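Local coordinates for protein xylulose kinase (Bifidobacterium adolescentis ATCC 15703, PDB 3I8B) that probably phosphorylates D-xylulose with ATP to give D-xylulose 5-phosphate, as a sugar kinase of the FGGY family, at residues A328-G333 against C409-C414; S334-A339 against R401-G406; A352-A357 against T394-L399; I365-Y370 against A384-M389. One frame throughout, in Å; residues are numbered along the deposited sequence.

Contact 1: residues A328-G333 against C409-C414; sequences ACTING and CSQRDC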
loop_
_atom_site.group_PDB
_atom_site.type_symbol
_atom_site.label_atom_id
_atom_site.label_comp_id
_atom_site.label_asym_id
_atom_site.label_seq_id
_atom_site.Cartn_x
_atom_site.Cartn_y
_atom_site.Cartn_z
ATOM N N ALA A 328 2.107 2.188 8.023
ATOM C CA ALA A 328 1.411 3.120 8.894
ATOM C C ALA A 328 0.859 4.299 8.116
ATOM O O ALA A 328 1.612 5.177 7.688
ATOM C CB ALA A 328 2.350 3.610 9.979
ATOM N N CYS A 329 -0.459 4.332 7.943
ATOM C CA CYS A 329 -1.098 5.460 7.277
ATOM C C CYS A 329 -1.474 6.564 8.261
ATOM O O CYS A 329 -1.989 6.292 9.340
ATOM C CB CYS A 329 -2.346 5.011 6.516
ATOM S SG CYS A 329 -1.995 3.793 5.250
ATOM N N THR A 330 -1.193 7.807 7.883
ATOM C CA THR A 330 -1.622 8.956 8.663
ATOM C C THR A 330 -2.582 9.804 7.827
ATOM O O THR A 330 -2.295 10.135 6.673
ATOM C CB THR A 330 -0.414 9.797 9.133
ATOM O OG1 THR A 330 0.514 9.964 8.047
ATOM C CG2 THR A 330 0.295 9.116 10.304
ATOM N N ILE A 331 -3.736 10.132 8.393
ATOM C CA ILE A 331 -4.688 11.012 7.717
ATOM C C ILE A 331 -4.035 12.357 7.469
ATOM O O ILE A 331 -4.169 12.959 6.402
ATOM C CB ILE A 331 -5.920 11.282 8.593
ATOM C CG1 ILE A 331 -6.646 9.974 8.925
ATOM C CG2 ILE A 331 -6.842 12.290 7.903
ATOM C CD1 ILE A 331 -7.398 9.393 7.755
ATOM N N ASN A 332 -3.311 12.819 8.477
ATOM C CA ASN A 332 -2.761 14.158 8.446
ATOM C C ASN A 332 -1.289 14.212 8.079
ATOM O O ASN A 332 -0.406 13.940 8.896
ATOM C CB ASN A 332 -3.041 14.860 9.772
ATOM C CG ASN A 332 -4.527 14.996 10.029
ATOM O OD1 ASN A 332 -5.182 15.873 9.470
ATOM N ND2 ASN A 332 -5.072 14.100 10.839
ATOM N N GLY A 333 -1.041 14.570 6.828
ATOM C CA GLY A 333 0.314 14.794 6.369
ATOM C C GLY A 333 0.450 16.259 6.033
ATOM O O GLY A 333 0.322 17.119 6.897
ATOM N N CYS A 409 6.478 15.268 13.974
ATOM C CA CYS A 409 6.361 14.457 15.183
ATOM C C CYS A 409 5.431 13.258 15.018
ATOM O O CYS A 409 5.685 12.196 15.579
ATOM C CB CYS A 409 5.900 15.314 16.370
ATOM S SG CYS A 409 7.248 16.263 17.134
ATOM N N SER A 410 4.340 13.447 14.277
ATOM C CA SER A 410 3.421 12.360 13.979
ATOM C C SER A 410 4.149 11.269 13.195
ATOM O O SER A 410 4.021 10.089 13.503
ATOM C CB SER A 410 2.231 12.873 13.163
ATOM O OG SER A 410 1.449 11.791 12.682
ATOM N N GLN A 411 4.913 11.669 12.183
ATOM C CA GLN A 411 5.673 10.702 11.395
ATOM C C GLN A 411 6.707 9.985 12.276
ATOM O O GLN A 411 6.919 8.780 12.138
ATOM C CB GLN A 411 6.342 11.376 10.191
ATOM C CG GLN A 411 5.367 11.902 9.137
ATOM C CD GLN A 411 4.309 10.873 8.737
ATOM O OE1 GLN A 411 4.585 9.679 8.662
ATOM N NE2 GLN A 411 3.098 11.339 8.477
ATOM N N ARG A 412 7.332 10.713 13.198
ATOM C CA ARG A 412 8.227 10.067 14.151
ATOM C C ARG A 412 7.461 9.072 15.000
ATOM O O ARG A 412 7.925 7.958 15.224
ATOM C CB ARG A 412 8.903 11.073 15.073
ATOM C CG ARG A 412 9.446 10.419 16.333
ATOM C CD ARG A 412 10.719 9.630 16.066
ATOM N NE ARG A 412 11.853 10.493 16.335
ATOM C CZ ARG A 412 12.661 10.369 17.380
ATOM N NH1 ARG A 412 12.496 9.376 18.237
ATOM N NH2 ARG A 412 13.650 11.234 17.550
ATOM N N ASP A 413 6.302 9.495 15.501
ATOM C CA ASP A 413 5.438 8.620 16.280
ATOM C C ASP A 413 5.209 7.313 15.528
ATOM O O ASP A 413 5.236 6.250 16.117
ATOM C CB ASP A 413 4.091 9.299 16.576
ATOM C CG ASP A 413 3.522 8.898 17.932
ATOM O OD1 ASP A 413 4.282 8.342 18.750
ATOM O OD2 ASP A 413 2.325 9.147 18.189
ATOM N N CYS A 414 4.990 7.402 14.221
ATOM C CA CYS A 414 4.842 6.203 13.404
ATOM C C CYS A 414 6.098 5.329 13.426
ATOM O O CYS A 414 6.019 4.112 13.565
ATOM C CB CYS A 414 4.473 6.578 11.969
ATOM S SG CYS A 414 2.754 7.130 11.800
HETATM O O HOH W 1 2.335 8.028 7.904
HETATM O O HOH W 2 2.737 14.058 9.400
HETATM O O HOH W 3 -0.449 13.065 11.496
#
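Strand 324-330, part of the mixed sheet of the C-terminal FGGY domain, meets helix 396-420 where T330 and A328 face Q411, S410 and C414. One direct bond crosses: Q411 NE2 donates to T330 OG1 over 3.0 Å, with an N-H...O angle of 158° and the hydroxyl close to the amide plane. T330 serves two partners at once because its OG1 stands between backbone N and carbonyl carbon (chi1 44°), which turns methyl CG2 to the helix, 3.5 Å from C414 SG. The same sulfur is reached by A328 CB at 4.0 Å. Strand and helix segments run nearly antiparallel, 9.6 Å between axes, in the helix-on-sheet layering of an actin-like ATPase domain, and three waters fill in the polar seam. Water 1 donates to A328 O and to Q411 OE1, and lies 2.7 Å from T330 OG1. A valine in place of T330 would keep a methyl near C414 but would probably cost Q411 NE2 its direct partner on the strand and water 1 one of its three partners. N332 O receives two waters: water 2 also accepts from Q411 NE2, while water 3 accepts from S410 OG at 2.6 Å. The side-chain ND2 of N332 is hydrogen-bonded to F371 O.

Contact 2: residues S334-A339 against R401-G406; sequences SRILDA and RAFVEG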
loop_
_atom_site.group_PDB
_atom_site.type_symbol
_atom_site.label_atom_id
_atom_site.label_comp_id
_atom_site.label_asym_id
_atom_site.label_seq_id
_atom_site.Cartn_x
_atom_site.Cartn_y
_atom_site.Cartn_z
ATOM N N SER A 334 0.683 16.531 4.758
ATOM C CA SER A 334 0.830 17.881 4.259
ATOM C C SER A 334 -0.388 18.747 4.585
ATOM O O SER A 334 -0.265 19.965 4.737
ATOM C CB SER A 334 1.043 17.835 2.747
ATOM O OG SER A 334 1.185 19.131 2.232
ATOM N N ARG A 335 -1.563 18.129 4.688
ATOM C CA ARG A 335 -2.769 18.899 4.989
ATOM C C ARG A 335 -2.603 19.724 6.273
ATOM O O ARG A 335 -3.173 20.801 6.398
ATOM C CB ARG A 335 -4.004 17.999 5.068
ATOM C CG ARG A 335 -3.979 16.999 6.209
ATOM C CD ARG A 335 -5.113 16.010 6.062
ATOM N NE ARG A 335 -6.408 16.679 6.071
ATOM C CZ ARG A 335 -7.563 16.073 5.811
ATOM N NH1 ARG A 335 -7.576 14.779 5.514
ATOM N NH2 ARG A 335 -8.703 16.751 5.857
ATOM N N ILE A 336 -1.804 19.223 7.210
ATOM C CA ILE A 336 -1.485 19.968 8.428
ATOM C C ILE A 336 -0.961 21.366 8.082
ATOM O O ILE A 336 -1.270 22.355 8.747
ATOM C CB ILE A 336 -0.410 19.237 9.260
ATOM C CG1 ILE A 336 -0.914 17.867 9.711
ATOM C CG2 ILE A 336 0.016 20.078 10.454
ATOM C CD1 ILE A 336 0.115 17.063 10.506
ATOM N N LEU A 337 -0.159 21.434 7.028
ATOM C CA LEU A 337 0.430 22.689 6.590
ATOM C C LEU A 337 -0.606 23.600 5.941
ATOM O O LEU A 337 -0.486 24.827 6.001
ATOM C CB LEU A 337 1.578 22.405 5.621
ATOM C CG LEU A 337 2.872 21.954 6.292
ATOM C CD1 LEU A 337 4.018 22.896 5.951
ATOM C CD2 LEU A 337 2.693 21.823 7.802
ATOM N N ASP A 338 -1.621 22.995 5.327
ATOM C CA ASP A 338 -2.748 23.755 4.795
ATOM C C ASP A 338 -3.527 24.381 5.952
ATOM O O ASP A 338 -3.876 25.562 5.920
ATOM C CB ASP A 338 -3.656 22.850 3.959
ATOM C CG ASP A 338 -2.951 22.307 2.715
ATOM O OD1 ASP A 338 -2.226 23.082 2.064
ATOM O OD2 ASP A 338 -3.116 21.109 2.386
ATOM N N ALA A 339 -3.785 23.574 6.977
ATOM C CA ALA A 339 -4.418 24.055 8.196
ATOM C C ALA A 339 -3.672 25.277 8.699
ATOM O O ALA A 339 -4.279 26.292 9.040
ATOM C CB ALA A 339 -4.412 22.966 9.257
ATOM N N ARG A 401 5.668 27.222 13.902
ATOM C CA ARG A 401 6.641 26.188 14.212
ATOM C C ARG A 401 5.965 24.931 14.780
ATOM O O ARG A 401 6.406 23.812 14.517
ATOM C CB ARG A 401 7.693 26.737 15.184
ATOM C CG ARG A 401 8.777 25.753 15.590
ATOM C CD ARG A 401 9.644 25.354 14.396
ATOM N NE ARG A 401 10.842 24.631 14.813
ATOM C CZ ARG A 401 12.081 25.109 14.723
ATOM N NH1 ARG A 401 12.298 26.319 14.228
ATOM N NH2 ARG A 401 13.105 24.375 15.132
ATOM N N ALA A 402 4.892 25.123 15.549
ATOM C CA ALA A 402 4.137 24.001 16.116
ATOM C C ALA A 402 3.395 23.195 15.045
ATOM O O ALA A 402 3.250 21.981 15.168
ATOM C CB ALA A 402 3.156 24.492 17.208
ATOM N N PHE A 403 2.922 23.875 14.002
ATOM C CA PHE A 403 2.301 23.198 12.870
ATOM C C PHE A 403 3.318 22.280 12.172
ATOM O O PHE A 403 3.034 21.114 11.881
ATOM C CB PHE A 403 1.768 24.213 11.862
ATOM C CG PHE A 403 0.370 24.697 12.143
ATOM C CD1 PHE A 403 -0.726 23.884 11.895
ATOM C CD2 PHE A 403 0.151 25.983 12.610
ATOM C CE1 PHE A 403 -2.008 24.335 12.140
ATOM C CE2 PHE A 403 -1.131 26.441 12.852
ATOM C CZ PHE A 403 -2.211 25.617 12.614
ATOM N N VAL A 404 4.505 22.813 11.899
ATOM C CA VAL A 404 5.557 22.019 11.248
ATOM C C VAL A 404 6.075 20.891 12.148
ATOM O O VAL A 404 6.242 19.743 11.708
ATOM C CB VAL A 404 6.740 22.901 10.811
ATOM C CG1 VAL A 404 7.827 22.050 10.171
ATOM C CG2 VAL A 404 6.276 23.977 9.842
ATOM N N GLU A 405 6.335 21.216 13.408
ATOM C CA GLU A 405 6.853 20.231 14.341
ATOM C C GLU A 405 5.818 19.141 14.588
ATOM O O GLU A 405 6.165 17.995 14.870
ATOM C CB GLU A 405 7.288 20.898 15.656
ATOM C CG GLU A 405 8.522 21.801 15.518
ATOM C CD GLU A 405 9.107 22.226 16.862
ATOM O OE1 GLU A 405 8.373 22.172 17.880
ATOM O OE2 GLU A 405 10.298 22.625 16.899
ATOM N N GLY A 406 4.542 19.495 14.467
ATOM C CA GLY A 406 3.477 18.534 14.682
ATOM C C GLY A 406 3.431 17.526 13.554
ATOM O O GLY A 406 3.330 16.338 13.788
#
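The ring of F403, on helix 396-420, reaches across to I336 and A339. First along the helix comes R401, which takes no part across the interface: its NE forms a salt bridge with E405 OE2 at 2.9 Å, meeting that oxygen from above the carboxylate plane. F403 follows two residues on. With CG anti to its carbonyl carbon (chi1 -87°), the ring swings toward the other helix and meets it obliquely, CD1 lying 3.5 Å from I336 O and CE1 4.0 Å from A339 CB. Its backbone takes part as well, for methyl CG2 of I336 rests 3.5 Å from F403 O. An alanine at F403 would take away the whole ring, and is likely to open a gap beside A339 and leave the F386 ring without its edge-to-face partner. At V404 it is the backbone that is approached, L337 CD2 standing 4.5 Å from V404 CA. G406, lacking a side chain, presents bare backbone toward I336. The two helix segments run antiparallel at 168°, with axes 9.3 Å apart. Around them, L367 of strand 366-368 touches both I336 and F403, while L443 of helix 438-448 packs against R401 and V404.

Contact 3: residues A352-A357 against T394-L399; sequences AKLAFA and TTRENL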
loop_
_atom_site.group_PDB
_atom_site.type_symbol
_atom_site.label_atom_id
_atom_site.label_comp_id
_atom_site.label_asym_id
_atom_site.label_seq_id
_atom_site.Cartn_x
_atom_site.Cartn_y
_atom_site.Cartn_z
ATOM N N ALA A 352 6.739 29.036 6.589
ATOM C CA ALA A 352 8.089 28.569 6.861
ATOM C C ALA A 352 8.926 29.650 7.538
ATOM O O ALA A 352 9.555 29.401 8.566
ATOM C CB ALA A 352 8.757 28.086 5.580
ATOM N N LYS A 353 8.931 30.850 6.968
ATOM C CA LYS A 353 9.718 31.941 7.529
ATOM C C LYS A 353 9.368 32.090 9.008
ATOM O O LYS A 353 10.245 32.161 9.879
ATOM C CB LYS A 353 9.440 33.244 6.779
ATOM C CG LYS A 353 10.286 34.423 7.276
ATOM C CD LYS A 353 9.942 35.724 6.552
ATOM C CE LYS A 353 10.791 36.884 7.064
ATOM N NZ LYS A 353 10.515 38.175 6.347
ATOM N N LEU A 354 8.068 32.110 9.268
ATOM C CA LEU A 354 7.514 32.207 10.605
ATOM C C LEU A 354 8.113 31.132 11.508
ATOM O O LEU A 354 8.673 31.428 12.570
ATOM C CB LEU A 354 6.000 32.014 10.507
ATOM C CG LEU A 354 5.057 33.084 11.053
ATOM C CD1 LEU A 354 5.778 34.407 11.305
ATOM C CD2 LEU A 354 3.897 33.283 10.068
ATOM N N ALA A 355 7.986 29.883 11.068
ATOM C CA ALA A 355 8.412 28.733 11.857
ATOM C C ALA A 355 9.909 28.779 12.172
ATOM O O ALA A 355 10.329 28.456 13.289
ATOM C CB ALA A 355 8.056 27.446 11.140
ATOM N N PHE A 356 10.713 29.172 11.186
ATOM C CA PHE A 356 12.153 29.269 11.387
ATOM C C PHE A 356 12.521 30.439 12.295
ATOM O O PHE A 356 13.606 30.462 12.872
ATOM C CB PHE A 356 12.893 29.400 10.051
ATOM C CG PHE A 356 12.790 28.184 9.174
ATOM C CD1 PHE A 356 13.085 26.923 9.674
ATOM C CD2 PHE A 356 12.421 28.305 7.839
ATOM C CE1 PHE A 356 12.998 25.798 8.864
ATOM C CE2 PHE A 356 12.337 27.184 7.021
ATOM C CZ PHE A 356 12.624 25.928 7.537
ATOM N N ALA A 357 11.631 31.417 12.411
ATOM C CA ALA A 357 11.855 32.522 13.340
ATOM C C ALA A 357 11.736 32.058 14.800
ATOM O O ALA A 357 12.224 32.723 15.719
ATOM C CB ALA A 357 10.885 33.641 13.065
ATOM N N THR A 394 2.263 32.549 22.830
ATOM C CA THR A 394 1.165 32.449 21.878
ATOM C C THR A 394 1.287 33.491 20.774
ATOM O O THR A 394 0.680 34.562 20.828
ATOM C CB THR A 394 -0.217 32.526 22.557
ATOM O OG1 THR A 394 -0.371 31.410 23.442
ATOM C CG2 THR A 394 -1.314 32.493 21.507
ATOM N N THR A 395 2.085 33.154 19.772
ATOM C CA THR A 395 2.427 34.075 18.695
ATOM C C THR A 395 2.434 33.318 17.377
ATOM O O THR A 395 2.479 32.089 17.372
ATOM C CB THR A 395 3.820 34.676 18.930
ATOM O OG1 THR A 395 4.793 33.622 18.980
ATOM C CG2 THR A 395 3.851 35.449 20.246
ATOM N N ARG A 396 2.388 34.036 16.259
ATOM C CA ARG A 396 2.347 33.376 14.958
ATOM C C ARG A 396 3.594 32.533 14.693
ATOM O O ARG A 396 3.510 31.448 14.105
ATOM C CB ARG A 396 2.156 34.398 13.838
ATOM C CG ARG A 396 0.746 34.942 13.765
ATOM C CD ARG A 396 0.699 36.280 13.053
ATOM N NE ARG A 396 0.205 36.177 11.682
ATOM C CZ ARG A 396 0.898 36.539 10.608
ATOM N NH1 ARG A 396 0.355 36.417 9.402
ATOM N NH2 ARG A 396 2.127 37.030 10.738
ATOM N N GLU A 397 4.749 33.036 15.121
ATOM C CA GLU A 397 5.997 32.317 14.910
ATOM C C GLU A 397 5.954 30.941 15.573
ATOM O O GLU A 397 6.185 29.917 14.922
ATOM C CB GLU A 397 7.188 33.124 15.433
ATOM C CG GLU A 397 7.600 34.283 14.530
ATOM C CD GLU A 397 6.957 35.617 14.909
ATOM O OE1 GLU A 397 6.046 35.647 15.782
ATOM O OE2 GLU A 397 7.388 36.643 14.327
ATOM N N ASN A 398 5.648 30.927 16.869
ATOM C CA ASN A 398 5.602 29.687 17.624
ATOM C C ASN A 398 4.492 28.749 17.140
ATOM O O ASN A 398 4.688 27.538 17.081
ATOM C CB ASN A 398 5.442 29.976 19.113
ATOM C CG ASN A 398 6.671 30.613 19.720
ATOM O OD1 ASN A 398 6.592 31.279 20.758
ATOM N ND2 ASN A 398 7.817 30.416 19.082
ATOM N N LEU A 399 3.329 29.301 16.806
ATOM C CA LEU A 399 2.257 28.485 16.246
ATOM C C LEU A 399 2.702 27.867 14.924
ATOM O O LEU A 399 2.520 26.668 14.695
ATOM C CB LEU A 399 0.979 29.296 16.032
ATOM C CG LEU A 399 0.114 29.643 17.258
ATOM C CD1 LEU A 399 -0.989 30.580 16.860
ATOM C CD2 LEU A 399 -0.479 28.409 17.930
#
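One face of the R396 guanidinium is met by methyl CD2 of L354, which stands 4.2 Å above the plane and off toward the rim, so the contact is a glancing one rather than a centred stack. A bend at chi3 (103°) brings the flat group round toward this leucine, and NH1 is held by L344 O. The second flat group, the carboxylate of E397, lies near the other methyl of L354, with CD1 4.0 Å from E397 CD. Leucine and glutamate cross at about a right angle. What truly packs, however, is the aliphatic part of the glutamate: E397 CG wedges between L354 CD1 and A357 CB, 3.7 Å from each, and also sits 3.6 Å from L354 O. Here helix 348-357 lies against the first turn of helix 396-420 within the C-terminal FGGY domain, T395 being at the N-cap position and L399 N already bonded to T395 O. The CA atoms of L354 and E397 are 4.6 Å apart, and the backbone itself meets the other segment, A355 CA lying 4.0 Å from E397 O, while its methyl points away. No hydrogen bond crosses, and van der Waals contacts, largely of aliphatic carbons, carry the join at a solvent-facing site, the side chains of R396 and A357 being exposed. On the R396 side, L354 CG rests 3.8 Å from R396 O.

Contact 4: residues I365-Y370 against A384-M389; sequences ITLVPY and ATFSGM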
loop_
_atom_site.group_PDB
_atom_site.type_symbol
_atom_site.label_atom_id
_atom_site.label_comp_id
_atom_site.label_asym_id
_atom_site.label_seq_id
_atom_site.Cartn_x
_atom_site.Cartn_y
_atom_site.Cartn_z
ATOM N N ILE A 365 4.746 25.282 22.771
ATOM C CA ILE A 365 3.498 24.919 22.115
ATOM C C ILE A 365 3.631 23.610 21.343
ATOM O O ILE A 365 4.549 23.429 20.542
ATOM C CB ILE A 365 3.032 26.009 21.152
ATOM C CG1 ILE A 365 2.736 27.305 21.919
ATOM C CG2 ILE A 365 1.818 25.533 20.355
ATOM C CD1 ILE A 365 2.400 28.474 21.006
ATOM N N THR A 366 2.696 22.703 21.588
ATOM C CA THR A 366 2.667 21.427 20.895
ATOM C C THR A 366 1.343 21.257 20.162
ATOM O O THR A 366 0.267 21.521 20.717
ATOM C CB THR A 366 2.825 20.269 21.880
ATOM O OG1 THR A 366 4.107 20.352 22.510
ATOM C CG2 THR A 366 2.693 18.935 21.163
ATOM N N LEU A 367 1.431 20.832 18.907
ATOM C CA LEU A 367 0.260 20.460 18.130
ATOM C C LEU A 367 0.195 18.948 18.007
ATOM O O LEU A 367 1.180 18.327 17.594
ATOM C CB LEU A 367 0.341 21.063 16.723
ATOM C CG LEU A 367 -0.722 20.554 15.741
ATOM C CD1 LEU A 367 -2.141 20.840 16.279
ATOM C CD2 LEU A 367 -0.531 21.146 14.341
ATOM N N VAL A 368 -0.936 18.358 18.393
ATOM C CA VAL A 368 -1.246 16.976 18.040
ATOM C C VAL A 368 -2.249 17.053 16.902
ATOM O O VAL A 368 -3.432 17.319 17.121
ATOM C CB VAL A 368 -1.832 16.170 19.217
ATOM C CG1 VAL A 368 -2.214 14.745 18.767
ATOM C CG2 VAL A 368 -0.845 16.118 20.369
ATOM N N PRO A 369 -1.778 16.825 15.671
ATOM C CA PRO A 369 -2.514 17.244 14.479
ATOM C C PRO A 369 -3.550 16.243 13.994
ATOM O O PRO A 369 -3.562 15.958 12.797
ATOM C CB PRO A 369 -1.414 17.340 13.412
ATOM C CG PRO A 369 -0.176 16.698 14.019
ATOM C CD PRO A 369 -0.565 16.070 15.310
ATOM N N TYR A 370 -4.397 15.727 14.876
ATOM C CA TYR A 370 -5.392 14.745 14.454
ATOM C C TYR A 370 -6.624 15.417 13.838
ATOM O O TYR A 370 -7.762 15.117 14.200
ATOM C CB TYR A 370 -5.794 13.823 15.611
ATOM C CG TYR A 370 -4.646 13.053 16.234
ATOM C CD1 TYR A 370 -3.414 12.939 15.589
ATOM C CD2 TYR A 370 -4.802 12.413 17.457
ATOM C CE1 TYR A 370 -2.363 12.229 16.161
ATOM C CE2 TYR A 370 -3.769 11.706 18.026
ATOM C CZ TYR A 370 -2.556 11.617 17.380
ATOM O OH TYR A 370 -1.544 10.908 17.967
ATOM N N ALA A 384 -7.827 17.613 16.447
ATOM C CA ALA A 384 -6.507 18.199 16.681
ATOM C C ALA A 384 -6.477 19.126 17.895
ATOM O O ALA A 384 -7.484 19.776 18.224
ATOM C CB ALA A 384 -6.003 18.923 15.427
ATOM N N THR A 385 -5.309 19.203 18.536
ATOM C CA THR A 385 -5.158 19.918 19.804
ATOM C C THR A 385 -3.851 20.710 19.929
ATOM O O THR A 385 -2.775 20.133 19.861
ATOM C CB THR A 385 -5.175 18.922 20.966
ATOM O OG1 THR A 385 -6.446 18.264 21.021
ATOM C CG2 THR A 385 -4.908 19.632 22.290
ATOM N N PHE A 386 -3.953 22.026 20.131
ATOM C CA PHE A 386 -2.806 22.850 20.522
ATOM C C PHE A 386 -2.728 22.918 22.041
ATOM O O PHE A 386 -3.712 23.272 22.691
ATOM C CB PHE A 386 -2.957 24.285 20.008
ATOM C CG PHE A 386 -2.452 24.499 18.601
ATOM C CD1 PHE A 386 -1.118 24.292 18.287
ATOM C CD2 PHE A 386 -3.310 24.942 17.606
ATOM C CE1 PHE A 386 -0.647 24.508 16.989
ATOM C CE2 PHE A 386 -2.860 25.158 16.308
ATOM C CZ PHE A 386 -1.522 24.945 15.997
ATOM N N SER A 387 -1.561 22.615 22.600
ATOM C CA SER A 387 -1.374 22.690 24.045
ATOM C C SER A 387 -0.111 23.479 24.416
ATOM O O SER A 387 0.649 23.888 23.546
ATOM C CB SER A 387 -1.329 21.285 24.660
ATOM O OG SER A 387 -0.184 20.571 24.226
ATOM N N GLY A 388 0.092 23.696 25.715
ATOM C CA GLY A 388 1.280 24.380 26.213
ATOM C C GLY A 388 1.283 25.879 25.946
ATOM O O GLY A 388 2.321 26.534 26.034
HETATM N N MSE A 389 0.117 26.431 25.634
HETATM C CA MSE A 389 0.033 27.844 25.309
HETATM C C MSE A 389 0.086 28.748 26.516
HETATM O O MSE A 389 -0.449 28.436 27.583
HETATM C CB MSE A 389 -1.194 28.148 24.469
HETATM C CG MSE A 389 -0.948 27.927 22.999
HETATM SE SE MSE A 389 -2.590 28.165 22.001
HETATM C CE MSE A 389 -3.011 29.996 22.516
#
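F386 and L367 pack side by side on one face of a two-stranded antiparallel sheet formed by strands 366-368 and 385-387. Four backbone hydrogen bonds hold the strands: T366 with S387 and V368 with T385 are the hydrogen-bonded pairs, each bonded both ways, and L367 with F386 is the non-hydrogen-bonded pair between them. The S387 N to T366 O bond, 2.8 Å long, lies in the carbonyl plane, whereas T366 N approaches S387 O from above its plane. On the face bearing L367, the phenylalanine ring drops into the groove between I365 and L367. L367, with CG anti to backbone N (chi1 171°), sets methyl CD1 over the ring centre in a CH-pi contact, 4.0 Å from the centroid and 10° off the normal, while its CB touches F386 CE1 at 3.6 Å. I365 CG2 comes obliquely to F386 CD1 at 3.8 Å. Beyond it the selenomethionine M389 lays CG 3.9 Å from I365 CG1. G388 lies beside I365 and has the positive phi that favours glycine. The opposite face, with T366, V368, T385 and S387, turns T366 and V368 to A505 of helix 496-506. P369 is the centre of an inverse gamma turn, and the methyl of A384 lies against it, CB 3.6 Å from Y370 N. The Y370 ring folds back over V368, whose CG1 sits 3.3 Å above the centre of the ring.

How the contacts relate
Helix 396-420 supplies one side of contacts 1, 2 and 3, which follow it from its middle back to its start, so that contacts 1 and 3 end up about 22 Å apart between centres. Contact 4 is the two-stranded sheet beside that helix, about 10 Å from contact 2 and 14 Å from contact 3, centre to centre. P369 links it inward: P369 CB lies 3.3 Å from I336 CD1 of contact 2. Outward, F386 CE1 meets L399 CD2 of contact 3 at 4.0 Å. Only contact 1 approaches an annotated site, the side chain of A328 being about 12 Å from that of Q74, predicted to bind substrate; the other three lie farther from the annotated sites.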